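Local coordinates for adherence and virulence protein A (Streptococcus pneumoniae, PDB 6PON) that binds the host protein fibronectin and probably contributes in this way to bacterial adherence and virulence, at residues 49-53 against 126-130; 74-79 against 140-144; 15-19 against 58-62. All blocks are in the same frame, centred on the assembly; numbering follows the deposited sequence.

In the fold
All three contacts lack cross-segment hydrogen bonds, but they differ in depth and in what they join. Contact 1 is largely buried: it sets strand 44-51 of the four-stranded sheet against strand 128-133 of the five-stranded one, with an isoleucine, a leucine, an alanine and a serine. Contact 2, about 12 Å away between centres, lies further out and is partly buried. It uses the neighbouring strand 139-142 and lays helix 74-83 on it through an aromatic ring and a carboxylate. Contact 3 returns to the four-stranded sheet, where strand 58-61 pairs with strand 44-51. Its aliphatic face meets leucines of helix 5-19, while its other side carries polar groups to the second subunit.

Contact 1. Residues 49-53 against 126-130; sequences LLSAH and HSNIL
Leu-50 and Ile-129 meet where two antiparallel sheets face each other, a sandwich-like packing in the N-terminal part of this NFACT-family protein. No hydrogen bond joins the two segments; they meet through side chains packed on each other and on backbone. CB of Leu-50 lies 3.8 Å from CD1 of Ile-129, and the same methyl sits 3.5 Å from the carbonyl O of Leu-50, so the isoleucine tip rests on the backbone of Leu-50 as well as on its side chain. Ile-129 has CG1 anti to its own carbonyl carbon (chi1 -61°) and its chain extended beyond, which carries CD1 across to the opposing strand. Ile-120, Leu-118 and Leu-35 surround this isoleucine from both sheets. Ser-51, the next residue, turns its side chain away; its OG accepts the N-H of His-53 at 3.3 Å, an ST turn that ends the strand, and is also bonded to Glu-34. Ala-52 then points back across the interface. Its CB approaches Ile-129 CG1 at 4.0 Å and Asn-128 CA at 3.9 Å, a backbone-close fit allowed by the small methyl. Asn-128 directs its own side chain the other way, where ND2 is bonded to the carbonyl of Lys-144. Ser-127 closes the contact: its OG is occupied by Met-123 and Gly-124, while its CB stands 3.5 Å from the carbonyl O of Ala-52.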
loop_
_atom_site.group_PDB
_atom_site.type_symbol
_atom_site.label_atom_id
_atom_site.label_comp_id
_atom_site.label_asym_id
_atom_site.label_seq_id
_atom_site.Cartn_x
_atom_site.Cartn_y
_atom_site.Cartn_z
ATOM N N LEU B 49 -14.561 30.826 -19.527
ATOM C CA LEU B 49 -15.280 30.065 -20.535
ATOM C C LEU B 49 -16.068 28.947 -19.863
ATOM O O LEU B 49 -15.520 28.184 -19.062
ATOM C CB LEU B 49 -14.326 29.487 -21.584
ATOM C CG LEU B 49 -14.872 28.379 -22.506
ATOM C CD1 LEU B 49 -16.032 28.889 -23.347
ATOM C CD2 LEU B 49 -13.772 27.777 -23.414
ATOM N N LEU B 50 -17.347 28.854 -20.194
ATOM C CA LEU B 50 -18.159 27.696 -19.852
ATOM C C LEU B 50 -18.692 27.097 -21.142
ATOM O O LEU B 50 -19.275 27.800 -21.972
ATOM C CB LEU B 50 -19.314 28.070 -18.928
ATOM C CG LEU B 50 -19.006 28.758 -17.604
ATOM C CD1 LEU B 50 -18.744 30.246 -17.817
ATOM C CD2 LEU B 50 -20.180 28.533 -16.663
ATOM N N SER B 51 -18.487 25.808 -21.321
ATOM C CA SER B 51 -18.834 25.181 -22.580
ATOM C C SER B 51 -19.736 23.992 -22.301
ATOM O O SER B 51 -19.383 23.106 -21.516
ATOM C CB SER B 51 -17.569 24.767 -23.344
ATOM O OG SER B 51 -17.906 24.020 -24.487
ATOM N N ALA B 52 -20.908 23.990 -22.930
ATOM C CA ALA B 52 -21.816 22.860 -22.892
ATOM C C ALA B 52 -21.667 21.980 -24.123
ATOM O O ALA B 52 -22.517 21.120 -24.372
ATOM C CB ALA B 52 -23.258 23.355 -22.746
ATOM N N HIS B 53 -20.607 22.182 -24.894
ATOM C CA HIS B 53 -20.350 21.362 -26.064
ATOM C C HIS B 53 -20.331 19.878 -25.686
ATOM O O HIS B 53 -19.662 19.499 -24.710
ATOM C CB HIS B 53 -19.019 21.759 -26.698
ATOM C CG HIS B 53 -18.738 21.074 -28.000
ATOM N ND1 HIS B 53 -18.149 19.825 -28.079
ATOM C CD2 HIS B 53 -18.957 21.466 -29.277
ATOM C CE1 HIS B 53 -18.012 19.484 -29.347
ATOM N NE2 HIS B 53 -18.491 20.464 -30.093
ATOM N N HIS B 126 -25.641 15.476 -22.384
ATOM C CA HIS B 126 -26.595 16.241 -21.600
ATOM C C HIS B 126 -25.987 17.473 -20.952
ATOM O O HIS B 126 -26.640 18.096 -20.112
ATOM C CB HIS B 126 -27.209 15.346 -20.529
ATOM C CG HIS B 126 -27.978 14.188 -21.087
ATOM N ND1 HIS B 126 -28.906 14.327 -22.098
ATOM C CD2 HIS B 126 -27.954 12.871 -20.775
ATOM C CE1 HIS B 126 -29.421 13.145 -22.383
ATOM N NE2 HIS B 126 -28.858 12.244 -21.596
ATOM N N SER B 127 -24.754 17.833 -21.307
ATOM C CA SER B 127 -24.147 19.040 -20.763
ATOM C C SER B 127 -25.060 20.226 -21.010
ATOM O O SER B 127 -25.789 20.272 -22.007
ATOM C CB SER B 127 -22.784 19.301 -21.391
ATOM O OG SER B 127 -21.926 18.194 -21.197
ATOM N N ASN B 128 -25.040 21.171 -20.067
ATOM C CA ASN B 128 -25.921 22.326 -20.130
ATOM C C ASN B 128 -25.415 23.423 -19.199
ATOM O O ASN B 128 -24.601 23.184 -18.302
ATOM C CB ASN B 128 -27.361 21.941 -19.782
ATOM C CG ASN B 128 -28.379 22.668 -20.640
ATOM O OD1 ASN B 128 -28.192 23.832 -21.015
ATOM N ND2 ASN B 128 -29.455 21.976 -20.976
ATOM N N ILE B 129 -25.902 24.641 -19.446
ATOM C CA ILE B 129 -25.541 25.828 -18.681
ATOM C C ILE B 129 -26.838 26.530 -18.321
ATOM O O ILE B 129 -27.670 26.790 -19.198
ATOM C CB ILE B 129 -24.607 26.771 -19.467
ATOM C CG1 ILE B 129 -23.291 26.069 -19.823
ATOM C CG2 ILE B 129 -24.315 28.042 -18.674
ATOM C CD1 ILE B 129 -22.397 26.888 -20.779
ATOM N N LEU B 130 -27.022 26.804 -17.031
ATOM C CA LEU B 130 -28.300 27.242 -16.504
ATOM C C LEU B 130 -28.069 28.385 -15.533
ATOM O O LEU B 130 -27.081 28.391 -14.790
ATOM C CB LEU B 130 -29.046 26.091 -15.791
ATOM C CG LEU B 130 -29.093 24.712 -16.486
ATOM C CD1 LEU B 130 -27.908 23.795 -16.075
ATOM C CD2 LEU B 130 -30.433 24.002 -16.288
#

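Contact 2. Residues 74-79 against 140-144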
loop_
_atom_site.group_PDB
_atom_site.type_symbol
_atom_site.label_atom_id
_atom_site.label_comp_id
_atom_site.label_asym_id
_atom_site.label_seq_id
_atom_site.Cartn_x
_atom_site.Cartn_y
_atom_site.Cartn_z
ATOM N N THR B 74 -31.882 35.518 -27.059
ATOM C CA THR B 74 -32.753 35.582 -25.888
ATOM C C THR B 74 -32.023 35.083 -24.640
ATOM O O THR B 74 -32.109 35.698 -23.570
ATOM C CB THR B 74 -34.029 34.763 -26.143
ATOM O OG1 THR B 74 -34.780 35.347 -27.212
ATOM C CG2 THR B 74 -34.914 34.706 -24.898
ATOM N N PHE B 75 -31.285 33.973 -24.769
ATOM C CA PHE B 75 -30.555 33.422 -23.633
ATOM C C PHE B 75 -29.653 34.466 -23.002
ATOM O O PHE B 75 -29.606 34.597 -21.776
ATOM C CB PHE B 75 -29.739 32.211 -24.085
ATOM C CG PHE B 75 -28.745 31.691 -23.053
ATOM C CD1 PHE B 75 -29.170 30.894 -21.985
ATOM C CD2 PHE B 75 -27.387 31.946 -23.189
ATOM C CE1 PHE B 75 -28.273 30.386 -21.068
ATOM C CE2 PHE B 75 -26.484 31.447 -22.276
ATOM C CZ PHE B 75 -26.930 30.655 -21.202
ATOM N N ILE B 76 -28.950 35.241 -23.829
ATOM C CA ILE B 76 -27.917 36.130 -23.317
ATOM C C ILE B 76 -28.531 37.340 -22.632
ATOM O O ILE B 76 -28.045 37.785 -21.579
ATOM C CB ILE B 76 -26.968 36.541 -24.451
ATOM C CG1 ILE B 76 -26.113 35.342 -24.863
ATOM C CG2 ILE B 76 -26.066 37.685 -23.992
ATOM C CD1 ILE B 76 -25.069 34.994 -23.828
ATOM N N MET B 77 -29.601 37.894 -23.210
ATOM C CA MET B 77 -30.242 39.063 -22.611
ATOM C C MET B 77 -30.798 38.740 -21.234
ATOM O O MET B 77 -30.753 39.584 -20.334
ATOM C CB MET B 77 -31.365 39.591 -23.513
ATOM C CG MET B 77 -31.000 39.670 -24.985
ATOM S SD MET B 77 -32.309 40.335 -26.034
ATOM C CE MET B 77 -31.648 41.971 -26.099
ATOM N N VAL B 78 -31.351 37.536 -21.058
ATOM C CA VAL B 78 -31.789 37.114 -19.726
ATOM C C VAL B 78 -30.593 36.990 -18.783
ATOM O O VAL B 78 -30.657 37.411 -17.626
ATOM C CB VAL B 78 -32.596 35.799 -19.798
ATOM C CG1 VAL B 78 -33.018 35.339 -18.394
ATOM C CG2 VAL B 78 -33.820 35.974 -20.667
ATOM N N LEU B 79 -29.476 36.441 -19.260
ATOM C CA LEU B 79 -28.310 36.359 -18.381
ATOM C C LEU B 79 -27.765 37.744 -18.065
ATOM O O LEU B 79 -27.339 38.008 -16.932
ATOM C CB LEU B 79 -27.216 35.472 -18.997
ATOM C CG LEU B 79 -27.234 34.028 -18.457
ATOM C CD1 LEU B 79 -28.546 33.326 -18.788
ATOM C CD2 LEU B 79 -26.036 33.194 -18.930
ATOM N N LEU B 140 -34.019 30.727 -14.606
ATOM C CA LEU B 140 -34.242 31.977 -15.318
ATOM C C LEU B 140 -34.010 31.803 -16.816
ATOM O O LEU B 140 -34.721 32.401 -17.634
ATOM C CB LEU B 140 -33.350 33.069 -14.735
ATOM C CG LEU B 140 -33.666 33.396 -13.266
ATOM C CD1 LEU B 140 -32.494 34.139 -12.586
ATOM C CD2 LEU B 140 -35.028 34.186 -13.142
ATOM N N GLU B 141 -33.042 30.974 -17.195
ATOM C CA GLU B 141 -32.705 30.731 -18.597
ATOM C C GLU B 141 -31.664 29.610 -18.645
ATOM O O GLU B 141 -31.027 29.287 -17.638
ATOM C CB GLU B 141 -32.214 32.027 -19.270
ATOM C CG GLU B 141 -32.051 32.049 -20.782
ATOM C CD GLU B 141 -33.111 31.305 -21.599
ATOM O OE1 GLU B 141 -33.885 31.958 -22.332
ATOM O OE2 GLU B 141 -33.129 30.054 -21.578
ATOM N N VAL B 142 -31.526 28.989 -19.810
ATOM C CA VAL B 142 -30.752 27.761 -19.895
ATOM C C VAL B 142 -30.322 27.566 -21.340
ATOM O O VAL B 142 -31.135 27.683 -22.265
ATOM C CB VAL B 142 -31.549 26.551 -19.371
ATOM C CG1 VAL B 142 -32.950 26.527 -19.970
ATOM C CG2 VAL B 142 -30.829 25.259 -19.703
ATOM N N ILE B 143 -29.039 27.260 -21.543
ATOM C CA ILE B 143 -28.473 27.402 -22.871
ATOM C C ILE B 143 -28.974 26.334 -23.828
ATOM O O ILE B 143 -28.980 26.561 -25.041
ATOM C CB ILE B 143 -26.942 27.429 -22.785
ATOM C CG1 ILE B 143 -26.373 28.292 -23.913
ATOM C CG2 ILE B 143 -26.368 26.005 -22.793
ATOM C CD1 ILE B 143 -24.893 28.528 -23.781
ATOM N N LYS B 144 -29.422 25.184 -23.330
ATOM C CA LYS B 144 -30.027 24.158 -24.178
ATOM C C LYS B 144 -31.401 23.816 -23.616
ATOM O O LYS B 144 -31.504 23.050 -22.653
ATOM C CB LYS B 144 -29.155 22.916 -24.265
ATOM C CG LYS B 144 -28.333 22.855 -25.536
ATOM C CD LYS B 144 -27.697 21.480 -25.725
ATOM C CE LYS B 144 -26.490 21.302 -24.838
ATOM N NZ LYS B 144 -26.113 19.863 -24.687
#
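With CG of Phe-75 anti to the backbone N (chi1 170°), its ring leaves the side of helix 74-83 and reaches the 140-144 segment; Glu-141 comes to meet it, its chain running anti to its own N, which lays CG against the helix, and then bending at chi2 (39°), which turns the carboxylate back toward the strand. CG of Glu-141 thereby approaches Phe-75 CD1 to 3.3 Å, a tight contact made obliquely to the ring. The two ring faces have different neighbours. Over one, Ile-143 supplies a CH-pi contact, its CG1 3.7 Å from the centroid of the Phe-75 ring and only 17° off the normal; on the opposite face lies CD1 of Leu-79, one helical turn along, offset toward the rim. The backbone passes close by too, with Val-142 N at the ring edge, in plane, and Ile-143 N 3.3 Å from Phe-75 CE1. What the helix packs on here is the edge strand of the five-stranded sheet, at a classic beta bulge: Leu-140 and Glu-141 both face Leu-131 on the adjacent strand. Within the bulge, CB of Glu-141 is 3.5 Å from CG1 of Val-78, which also stands 3.5 Å from the carbonyl O of Leu-140; the Val-78 and Glu-141 side chains cross at about a right angle. The carboxylate itself is held on the strand side. Its OE2 uses the anti lone pair, away from OE1, to accept the N-H of Val-142 at 2.6 Å, and takes a second bond from His-145 NE2. These two bonds tether OE2, while OE1 approaches the helix only loosely, with Thr-74 CG2 at 3.9 Å.

Contact 3. Residues 15-19 against 58-62; sequences LRSEL and RIQLT
Leu-15 meets both Ile-59 and Leu-61 with its two branches: CD1 lies 3.7 Å from CG1 of Ile-59, and CD2 lies 3.6 Å from CG of Leu-61. With its CG anti to the carbonyl carbon (chi1 -58°) and the chain extended, the leucine reaches the strand with one methyl on each of these residues, sliding past Leu-61 in the opposite direction. Leu-19, one turn later, passes Leu-61 in the same opposed sense, more loosely, its CD1 standing 4.0 Å from CD2 of Leu-61. Leu-61 thus touches both leucines, and its CD1 lies 4.1 Å from OE2 of Glu-18 at the more open margin. The arrangement is a helix laid on the outermost strand of the four-stranded antiparallel sheet: the short axes approach to 10.3 Å and cross at 42°. Ile-59 also touches Leu-50, so the helix lies on the same sheet face that packs against the second sheet. Polar interactions belong to the other side of the strand and run along it. NE of Arg-58 donates to OE1 of Gln-60 at 2.8 Å, in the guanidinium plane and almost directly in line with the acceptor's C=O. At the far end of the same amide, NE2 of Gln-60 donates to the carbonyl O of Leu-61 at 2.9 Å, the donor tilted 35° from the carbonyl plane. The second subunit lies on this side: Tyr-263 of that subunit makes a cation-pi contact with Arg-58, and Asp-260 of that subunit accepts a hydrogen bond from Thr-62.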
loop_
_atom_site.group_PDB
_atom_site.type_symbol
_atom_site.label_atom_id
_atom_site.label_comp_id
_atom_site.label_asym_id
_atom_site.label_seq_id
_atom_site.Cartn_x
_atom_site.Cartn_y
_atom_site.Cartn_z
ATOM N N LEU B 15 -10.184 28.802 -9.945
ATOM C CA LEU B 15 -11.219 29.753 -10.324
ATOM C C LEU B 15 -11.685 30.514 -9.099
ATOM O O LEU B 15 -11.911 31.724 -9.156
ATOM C CB LEU B 15 -12.396 29.042 -11.000
ATOM C CG LEU B 15 -12.139 28.218 -12.269
ATOM C CD1 LEU B 15 -13.409 27.527 -12.763
ATOM C CD2 LEU B 15 -11.547 29.064 -13.356
ATOM N N ARG B 16 -11.774 29.823 -7.963
ATOM C CA ARG B 16 -12.192 30.470 -6.732
ATOM C C ARG B 16 -11.246 31.609 -6.373
ATOM O O ARG B 16 -11.671 32.767 -6.222
ATOM C CB ARG B 16 -12.255 29.437 -5.615
ATOM C CG ARG B 16 -13.065 29.851 -4.426
ATOM C CD ARG B 16 -13.062 28.742 -3.392
ATOM N NE ARG B 16 -13.915 27.618 -3.767
ATOM C CZ ARG B 16 -13.487 26.381 -4.019
ATOM N NH1 ARG B 16 -12.199 26.083 -3.945
ATOM N NH2 ARG B 16 -14.359 25.430 -4.341
ATOM N N SER B 17 -9.947 31.310 -6.281
ATOM C CA SER B 17 -9.020 32.321 -5.802
ATOM C C SER B 17 -8.760 33.407 -6.843
ATOM O O SER B 17 -8.307 34.500 -6.482
ATOM C CB SER B 17 -7.706 31.665 -5.349
ATOM O OG SER B 17 -6.750 31.598 -6.390
ATOM N N GLU B 18 -9.037 33.158 -8.117
ATOM C CA GLU B 18 -8.837 34.239 -9.072
ATOM C C GLU B 18 -10.068 35.110 -9.249
ATOM O O GLU B 18 -9.929 36.276 -9.626
ATOM C CB GLU B 18 -8.396 33.698 -10.429
ATOM C CG GLU B 18 -6.986 33.165 -10.402
ATOM C CD GLU B 18 -5.987 34.143 -10.994
ATOM O OE1 GLU B 18 -5.014 34.474 -10.291
ATOM O OE2 GLU B 18 -6.150 34.583 -12.147
ATOM N N LEU B 19 -11.245 34.608 -8.921
ATOM C CA LEU B 19 -12.472 35.240 -9.361
ATOM C C LEU B 19 -13.390 35.696 -8.240
ATOM O O LEU B 19 -14.128 36.666 -8.441
ATOM C CB LEU B 19 -13.240 34.287 -10.286
ATOM C CG LEU B 19 -12.509 33.961 -11.584
ATOM C CD1 LEU B 19 -13.372 33.090 -12.487
ATOM C CD2 LEU B 19 -12.098 35.241 -12.291
ATOM N N ARG B 58 -16.465 22.155 -20.711
ATOM C CA ARG B 58 -15.483 22.417 -19.670
ATOM C C ARG B 58 -15.778 23.805 -19.126
ATOM O O ARG B 58 -16.542 24.572 -19.717
ATOM C CB ARG B 58 -14.051 22.337 -20.204
ATOM C CG ARG B 58 -13.782 23.349 -21.329
ATOM C CD ARG B 58 -12.504 23.033 -22.092
ATOM N NE ARG B 58 -12.112 24.101 -23.013
ATOM C CZ ARG B 58 -12.582 24.233 -24.249
ATOM N NH1 ARG B 58 -13.465 23.368 -24.722
ATOM N NH2 ARG B 58 -12.162 25.223 -25.020
ATOM N N ILE B 59 -15.179 24.110 -17.982
ATOM C CA ILE B 59 -15.130 25.463 -17.457
ATOM C C ILE B 59 -13.665 25.792 -17.212
ATOM O O ILE B 59 -12.899 24.945 -16.739
ATOM C CB ILE B 59 -15.978 25.623 -16.175
ATOM C CG1 ILE B 59 -15.787 27.023 -15.581
ATOM C CG2 ILE B 59 -15.625 24.539 -15.174
ATOM C CD1 ILE B 59 -16.883 27.445 -14.618
ATOM N N GLN B 60 -13.280 27.030 -17.502
ATOM C CA GLN B 60 -11.870 27.291 -17.723
ATOM C C GLN B 60 -11.650 28.794 -17.793
ATOM O O GLN B 60 -12.443 29.496 -18.421
ATOM C CB GLN B 60 -11.456 26.613 -19.043
ATOM C CG GLN B 60 -10.077 26.843 -19.453
ATOM C CD GLN B 60 -9.880 26.784 -20.955
ATOM O OE1 GLN B 60 -10.550 26.034 -21.661
ATOM N NE2 GLN B 60 -8.922 27.561 -21.446
ATOM N N LEU B 61 -10.576 29.287 -17.174
ATOM C CA LEU B 61 -10.081 30.599 -17.575
ATOM C C LEU B 61 -9.357 30.454 -18.904
ATOM O O LEU B 61 -8.802 29.401 -19.208
ATOM C CB LEU B 61 -9.135 31.189 -16.535
ATOM C CG LEU B 61 -9.737 31.597 -15.200
ATOM C CD1 LEU B 61 -8.615 32.020 -14.281
ATOM C CD2 LEU B 61 -10.742 32.719 -15.412
ATOM N N THR B 62 -9.380 31.509 -19.716
ATOM C CA THR B 62 -8.765 31.384 -21.029
ATOM C C THR B 62 -8.155 32.704 -21.474
ATOM O O THR B 62 -8.614 33.793 -21.107
ATOM C CB THR B 62 -9.761 30.904 -22.089
ATOM O OG1 THR B 62 -9.068 30.696 -23.324
ATOM C CG2 THR B 62 -10.861 31.938 -22.321
#